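MarR family transcriptional regulator (Peptoclostridium difficile, PDB 5ERI) probably binds DNA and regulates transcription as a dimeric winged helix-turn-helix protein of the MarR family. Local coordinates at residues A[128-131]-A[132-136]; A[139-143]-A[144-148]. One frame throughout, in Å; residues are numbered along the deposited sequence.

Contact 1. Residues A[128-131]-A[132-136]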
ATOM      1  N   GLU A 128      11.075   3.492  16.056  1.00 54.03           N
ATOM      2  CA  GLU A 128      12.433   3.785  15.627  1.00 61.08           C
ATOM      3  C   GLU A 128      12.533   3.512  14.114  1.00 56.58           C
ATOM      4  O   GLU A 128      13.064   4.335  13.328  1.00 56.45           O
ATOM      5  CB  GLU A 128      13.460   2.894  16.376  1.00 72.83           C
ATOM      6  CG  GLU A 128      13.883   3.347  17.776  1.00 82.33           C
ATOM      7  CD  GLU A 128      15.031   2.488  18.408  1.00 93.96           C
ATOM      8  OE1 GLU A 128      15.835   1.800  17.702  1.00 85.50           O
ATOM      9  OE2 GLU A 128      15.145   2.516  19.659  1.00 81.78           O
ATOM     10  N   GLU A 129      12.025   2.349  13.699  1.00 52.41           N
ATOM     11  CA  GLU A 129      12.102   1.979  12.249  1.00 50.23           C
ATOM     12  C   GLU A 129      11.348   2.904  11.346  1.00 51.75           C
ATOM     13  O   GLU A 129      11.808   3.235  10.231  1.00 50.79           O
ATOM     14  CB  GLU A 129      11.689   0.545  12.027  1.00 48.92           C
ATOM     15  CG  GLU A 129      12.805  -0.444  12.463  1.00 70.27           C
ATOM     16  CD  GLU A 129      14.211  -0.190  11.819  1.00 79.23           C
ATOM     17  OE1 GLU A 129      14.297   0.534  10.759  1.00 82.19           O
ATOM     18  OE2 GLU A 129      15.230  -0.720  12.370  1.00 80.09           O
ATOM     19  N   GLU A 130      10.204   3.371  11.843  1.00 50.12           N
ATOM     20  CA  GLU A 130       9.385   4.269  11.049  1.00 46.95           C
ATOM     21  C   GLU A 130      10.189   5.584  10.879  1.00 45.83           C
ATOM     22  O   GLU A 130      10.259   6.203   9.780  1.00 45.54           O
ATOM     23  CB  GLU A 130       8.008   4.483  11.773  1.00 51.05           C
ATOM     24  CG  GLU A 130       6.940   5.236  10.973  1.00 64.56           C
ATOM     25  CD  GLU A 130       5.467   5.128  11.505  1.00 71.45           C
ATOM     26  OE1 GLU A 130       4.651   5.896  10.934  1.00 71.19           O
ATOM     27  OE2 GLU A 130       5.097   4.326  12.446  1.00 63.49           O
ATOM     28  N   ASN A 131      10.812   6.036  11.966  1.00 46.11           N
ATOM     29  CA  ASN A 131      11.566   7.310  11.880  1.00 49.96           C
ATOM     30  C   ASN A 131      12.768   7.142  10.950  1.00 52.56           C
ATOM     31  O   ASN A 131      13.128   8.065  10.253  1.00 43.08           O
ATOM     32  CB  ASN A 131      12.037   7.771  13.235  1.00 52.89           C
ATOM     33  CG  ASN A 131      10.916   8.353  14.083  1.00 53.85           C
ATOM     34  OD1 ASN A 131       9.937   8.941  13.587  1.00 52.84           O
ATOM     35  ND2 ASN A 131      11.091   8.238  15.386  1.00 50.85           N
ATOM     36  N   ARG A 132      13.353   5.947  10.935  1.00 46.18           N
ATOM     37  CA  ARG A 132      14.419   5.686   9.987  1.00 54.37           C
ATOM     38  C   ARG A 132      13.909   5.728   8.516  1.00 58.92           C
ATOM     39  O   ARG A 132      14.613   6.298   7.618  1.00 56.33           O
ATOM     40  CB  ARG A 132      15.073   4.350  10.324  1.00 54.51           C
ATOM     41  CG  ARG A 132      16.362   4.157   9.549  1.00 78.89           C
ATOM     42  CD  ARG A 132      16.361   2.859   8.772  1.00 90.15           C
ATOM     43  NE  ARG A 132      17.535   2.739   7.924  1.00108.40           N
ATOM     44  CZ  ARG A 132      17.709   1.749   7.061  1.00133.89           C
ATOM     45  NH1 ARG A 132      16.778   0.810   6.930  1.00145.11           N
ATOM     46  NH2 ARG A 132      18.808   1.685   6.331  1.00142.41           N
ATOM     47  N   SER A 133      12.682   5.183   8.272  1.00 53.24           N
ATOM     48  CA  SER A 133      12.117   5.185   6.887  1.00 47.13           C
ATOM     49  C   SER A 133      11.773   6.562   6.499  1.00 38.19           C
ATOM     50  O   SER A 133      11.882   6.949   5.333  1.00 42.59           O
ATOM     51  CB  SER A 133      10.878   4.280   6.730  1.00 47.99           C
ATOM     52  OG  SER A 133      11.018   3.155   7.545  1.00 56.80           O
ATOM     53  N   ILE A 134      11.312   7.325   7.482  1.00 41.00           N
ATOM     54  CA  ILE A 134      10.932   8.722   7.251  1.00 41.37           C
ATOM     55  C   ILE A 134      12.153   9.531   6.818  1.00 45.89           C
ATOM     56  O   ILE A 134      12.092  10.350   5.917  1.00 45.77           O
ATOM     57  CB  ILE A 134      10.410   9.378   8.551  1.00 43.74           C
ATOM     58  CG1 ILE A 134       8.942   9.001   8.794  1.00 45.88           C
ATOM     59  CG2 ILE A 134      10.524  10.903   8.468  1.00 45.29           C
ATOM     60  CD1 ILE A 134       8.541   9.178  10.231  1.00 48.78           C
ATOM     61  N   GLU A 135      13.253   9.283   7.488  1.00 49.22           N
ATOM     62  CA  GLU A 135      14.474   9.997   7.160  1.00 61.69           C
ATOM     63  C   GLU A 135      14.888   9.735   5.667  1.00 58.29           C
ATOM     64  O   GLU A 135      15.188  10.675   4.913  1.00 56.55           O
ATOM     65  CB  GLU A 135      15.575   9.630   8.184  1.00 62.79           C
ATOM     66  CG  GLU A 135      15.754  10.663   9.324  1.00 80.66           C
ATOM     67  CD  GLU A 135      15.132  10.314  10.722  1.00 96.94           C
ATOM     68  OE1 GLU A 135      13.845  10.332  10.914  1.00 77.41           O
ATOM     69  OE2 GLU A 135      15.963  10.098  11.670  1.00 84.64           O
ATOM     70  N   ILE A 136      14.812   8.467   5.264  1.00 57.94           N
ATOM     71  CA  ILE A 136      15.098   8.024   3.890  1.00 50.58           C
ATOM     72  C   ILE A 136      14.181   8.716   2.944  1.00 49.23           C
ATOM     73  O   ILE A 136      14.653   9.175   1.932  1.00 54.91           O
ATOM     74  CB  ILE A 136      15.003   6.495   3.708  1.00 49.54           C
ATOM     75  CG1 ILE A 136      16.157   5.813   4.467  1.00 56.55           C
ATOM     76  CG2 ILE A 136      15.138   6.106   2.242  1.00 57.41           C
ATOM     77  CD1 ILE A 136      16.001   4.323   4.763  1.00 50.40           C
TER
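The carbonyl oxygen of Glu-129 takes two bonds from the same residue one turn further on: Ser-133 N lies 2.9 Å from Glu-129 O, and Ser-133 OG lies 2.8 Å from Glu-129 O. This is a helical serine folded back onto its own i-4 carbonyl, within the long helix 117-138 of the MarR fold. With OG anti to the carbonyl carbon and beside the backbone N (chi1 -35°), the hydroxyl swings back along the helix, and the two donors come in from opposite faces of the carbonyl plane. Its neighbours keep the plain helical pattern, as with Ile-134 N, 2.8 Å from Glu-130 O.

Glu-129 and Arg-132 run side by side in the same direction, yet their charged ends stay beyond salt-bridge distance, Glu-129 OE1 4.6 Å from Arg-132 NH1. Glu-129 OE1 rests 3.7 Å from Arg-132 CD, and carboxylate and guanidinium stand nearly perpendicular, their planes 89° apart. Each charge is answered from outside, Glu-129 by Lys-47 and Arg-132 by Glu-163 of the second subunit. Glu-130 likewise reaches Arg-31 of the second subunit, while the Asn-131 amide bonds to the backbone of Asp-26 and Thr-24 there, so this turn belongs to the dimer interface. Asn-131 and Ile-134 lie alongside, pointing the same way, with Ile-134 CD1 3.6 Å from Asn-131 OD1. Over the centre of the Arg-132 guanidinium, Ile-136 CD1 sits 3.8 Å above the plane.

Contact 2. Residues A[139-143]-A[144-148]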
ATOM      1  N   ASP A 139      15.355  12.411   2.530  1.00 61.87           N
ATOM      2  CA  ASP A 139      16.714  12.681   2.063  1.00 60.78           C
ATOM      3  C   ASP A 139      16.718  13.800   1.029  1.00 55.51           C
ATOM      4  O   ASP A 139      16.009  13.753   0.024  1.00 46.36           O
ATOM      5  CB  ASP A 139      17.299  11.421   1.441  1.00 65.10           C
ATOM      6  CG  ASP A 139      18.817  11.440   1.373  1.00 74.35           C
ATOM      7  OD1 ASP A 139      19.437  12.386   1.901  1.00 72.15           O
ATOM      8  OD2 ASP A 139      19.385  10.505   0.761  1.00 71.93           O
ATOM      9  N   ASN A 140      17.468  14.855   1.311  1.00 58.65           N
ATOM     10  CA  ASN A 140      17.622  15.950   0.343  1.00 59.33           C
ATOM     11  C   ASN A 140      16.431  16.822   0.239  1.00 56.37           C
ATOM     12  O   ASN A 140      16.390  17.664  -0.642  1.00 59.57           O
ATOM     13  CB  ASN A 140      18.036  15.450  -1.072  1.00 63.63           C
ATOM     14  CG  ASN A 140      19.361  14.671  -1.051  1.00 83.79           C
ATOM     15  OD1 ASN A 140      20.263  14.972  -0.256  1.00 90.73           O
ATOM     16  ND2 ASN A 140      19.484  13.662  -1.912  1.00 94.53           N
ATOM     17  N   PHE A 141      15.460  16.658   1.148  1.00 60.88           N
ATOM     18  CA  PHE A 141      14.324  17.596   1.220  1.00 54.60           C
ATOM     19  C   PHE A 141      14.712  18.848   2.007  1.00 56.86           C
ATOM     20  O   PHE A 141      15.396  18.715   3.022  1.00 53.62           O
ATOM     21  CB  PHE A 141      13.155  16.932   1.928  1.00 53.79           C
ATOM     22  CG  PHE A 141      12.202  16.256   0.994  1.00 53.36           C
ATOM     23  CD1 PHE A 141      12.593  15.136   0.307  1.00 47.44           C
ATOM     24  CD2 PHE A 141      10.920  16.750   0.807  1.00 51.75           C
ATOM     25  CE1 PHE A 141      11.721  14.525  -0.575  1.00 45.51           C
ATOM     26  CE2 PHE A 141      10.054  16.155  -0.081  1.00 45.00           C
ATOM     27  CZ  PHE A 141      10.457  15.037  -0.775  1.00 45.73           C
ATOM     28  N   THR A 142      14.263  20.031   1.573  1.00 62.17           N
ATOM     29  CA  THR A 142      14.295  21.224   2.446  1.00 63.63           C
ATOM     30  C   THR A 142      13.131  21.168   3.410  1.00 73.05           C
ATOM     31  O   THR A 142      12.185  20.410   3.214  1.00 74.91           O
ATOM     32  CB  THR A 142      14.139  22.549   1.695  1.00 61.49           C
ATOM     33  OG1 THR A 142      12.790  22.687   1.242  1.00 63.81           O
ATOM     34  CG2 THR A 142      15.134  22.660   0.487  1.00 59.32           C
ATOM     35  N   ASP A 143      13.185  21.997   4.438  1.00 74.78           N
ATOM     36  CA  ASP A 143      12.102  22.069   5.397  1.00 70.40           C
ATOM     37  C   ASP A 143      10.827  22.514   4.762  1.00 69.75           C
ATOM     38  O   ASP A 143       9.759  22.003   5.108  1.00 59.24           O
ATOM     39  CB  ASP A 143      12.454  22.996   6.552  1.00 90.08           C
ATOM     40  CG  ASP A 143      13.414  22.337   7.560  1.00101.82           C
ATOM     41  OD1 ASP A 143      14.220  21.450   7.151  1.00101.13           O
ATOM     42  OD2 ASP A 143      13.348  22.706   8.761  1.00113.75           O
ATOM     43  N   GLU A 144      10.916  23.461   3.842  1.00 59.87           N
ATOM     44  CA  GLU A 144       9.713  23.941   3.205  1.00 63.43           C
ATOM     45  C   GLU A 144       9.026  22.783   2.379  1.00 65.05           C
ATOM     46  O   GLU A 144       7.805  22.651   2.369  1.00 55.62           O
ATOM     47  CB  GLU A 144      10.065  25.116   2.313  1.00 66.39           C
ATOM     48  CG  GLU A 144       8.949  25.537   1.361  1.00 87.96           C
ATOM     49  CD  GLU A 144       8.169  26.722   1.870  1.00103.48           C
ATOM     50  OE1 GLU A 144       8.852  27.647   2.353  1.00130.13           O
ATOM     51  OE2 GLU A 144       6.904  26.745   1.786  1.00112.74           O
ATOM     52  N   GLU A 145       9.825  21.979   1.671  1.00 59.17           N
ATOM     53  CA  GLU A 145       9.319  20.870   0.846  1.00 51.98           C
ATOM     54  C   GLU A 145       8.644  19.849   1.745  1.00 48.66           C
ATOM     55  O   GLU A 145       7.579  19.385   1.434  1.00 46.46           O
ATOM     56  CB  GLU A 145      10.450  20.171   0.063  1.00 50.00           C
ATOM     57  CG  GLU A 145      11.007  21.018  -1.110  1.00 56.56           C
ATOM     58  CD  GLU A 145      12.298  20.443  -1.749  1.00 60.07           C
ATOM     59  OE1 GLU A 145      13.192  19.899  -1.016  1.00 53.50           O
ATOM     60  OE2 GLU A 145      12.420  20.569  -2.996  1.00 72.77           O
ATOM     61  N   LYS A 146       9.270  19.533   2.872  1.00 52.68           N
ATOM     62  CA  LYS A 146       8.698  18.649   3.891  1.00 53.93           C
ATOM     63  C   LYS A 146       7.278  19.065   4.272  1.00 52.10           C
ATOM     64  O   LYS A 146       6.324  18.259   4.206  1.00 59.35           O
ATOM     65  CB  LYS A 146       9.543  18.606   5.138  1.00 50.20           C
ATOM     66  CG  LYS A 146      10.814  17.845   4.997  1.00 55.94           C
ATOM     67  CD  LYS A 146      11.438  17.559   6.371  1.00 55.85           C
ATOM     68  CE  LYS A 146      12.939  17.469   6.231  1.00 58.39           C
ATOM     69  NZ  LYS A 146      13.498  16.638   7.335  1.00 73.02           N
ATOM     70  N   GLN A 147       7.141  20.310   4.658  1.00 51.34           N
ATOM     71  CA  GLN A 147       5.853  20.858   5.041  1.00 55.55           C
ATOM     72  C   GLN A 147       4.883  20.808   3.880  1.00 55.44           C
ATOM     73  O   GLN A 147       3.679  20.494   4.042  1.00 53.23           O
ATOM     74  CB  GLN A 147       5.992  22.328   5.486  1.00 62.01           C
ATOM     75  CG  GLN A 147       6.898  22.568   6.687  1.00 74.34           C
ATOM     76  CD  GLN A 147       7.188  24.057   6.834  1.00 92.77           C
ATOM     77  OE1 GLN A 147       6.422  24.894   6.325  1.00 98.71           O
ATOM     78  NE2 GLN A 147       8.313  24.399   7.476  1.00 94.57           N
ATOM     79  N   VAL A 148       5.366  21.133   2.695  1.00 48.11           N
ATOM     80  CA  VAL A 148       4.434  21.233   1.596  1.00 48.59           C
ATOM     81  C   VAL A 148       3.837  19.857   1.247  1.00 46.36           C
ATOM     82  O   VAL A 148       2.633  19.691   0.961  1.00 44.09           O
ATOM     83  CB  VAL A 148       5.137  21.867   0.391  1.00 50.68           C
ATOM     84  CG1 VAL A 148       4.201  21.864  -0.819  1.00 54.06           C
ATOM     85  CG2 VAL A 148       5.531  23.302   0.742  1.00 58.97           C
TER
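Glu-145 reaches back from the first turn of helix 143-167 to the residues that lead into it, and its CB, CG and OE1 each meet a neighbour there. Its CB lies 3.5 Å from Phe-141 CD2, approaching the ring obliquely. From CB the chain turns beside the backbone N, CG anti to the carbonyl carbon (chi1 -72°), and CG passes 3.4 Å from Thr-142 OG1. Beyond CG it stays extended, which carries the carboxylate across the threonine side chain to that residue's own backbone N-H. There OE1 accepts from Thr-142 N at 2.8 Å, in a nearly straight bond (169° at the hydrogen) that meets the oxygen on its anti side and somewhat out of the carboxylate plane. The same OE1 lies 3.4 Å from Phe-141 CA.

The reciprocal bond runs from Glu-145 N to Thr-142 OG1, 3.1 Å long, and the pair makes a capping box, with Thr-142 as N-cap. The threonine hydroxyl stands between its own backbone N and carbonyl carbon (chi1 72°), a position from which it faces the amide of the opening turn, and its side chain crosses that of Glu-145 at about a right angle. Regular helical bonding begins at once: Lys-146 N donates to Thr-142 O, and Gln-147 N to Asp-143 O.

Ahead of the box, Phe-141 turns its ring edge to the helix, with Lys-146 N near the ring plane, 3.8 Å from Phe-141 CD2. Phe-138 meets this ring from the preceding helix, and Lys-155 of the second subunit makes a cation-pi contact with it. The same Lys-146 also brings its CG to 4.0 Å from Phe-141 CB.

Contacts 1 and 2 follow each other along the chain, with centres about 15 Å apart and no direct touch between them. Contact 1 belongs to the later part of helix 117-138; contact 2 contains the turn that follows it and the start of helix 143-167, so together they trace how one helix gives way to the next. Both lie on the same side of the chain's centre, their own centres about 14 Å and 23 Å from it, and both touch the second subunit. Contact 1 meets that subunit near Asp-26, Arg-31 and Glu-163, contact 2 near Leu-152, Lys-155 and Met-156, consistent with the helical dimerisation region of MarR proteins.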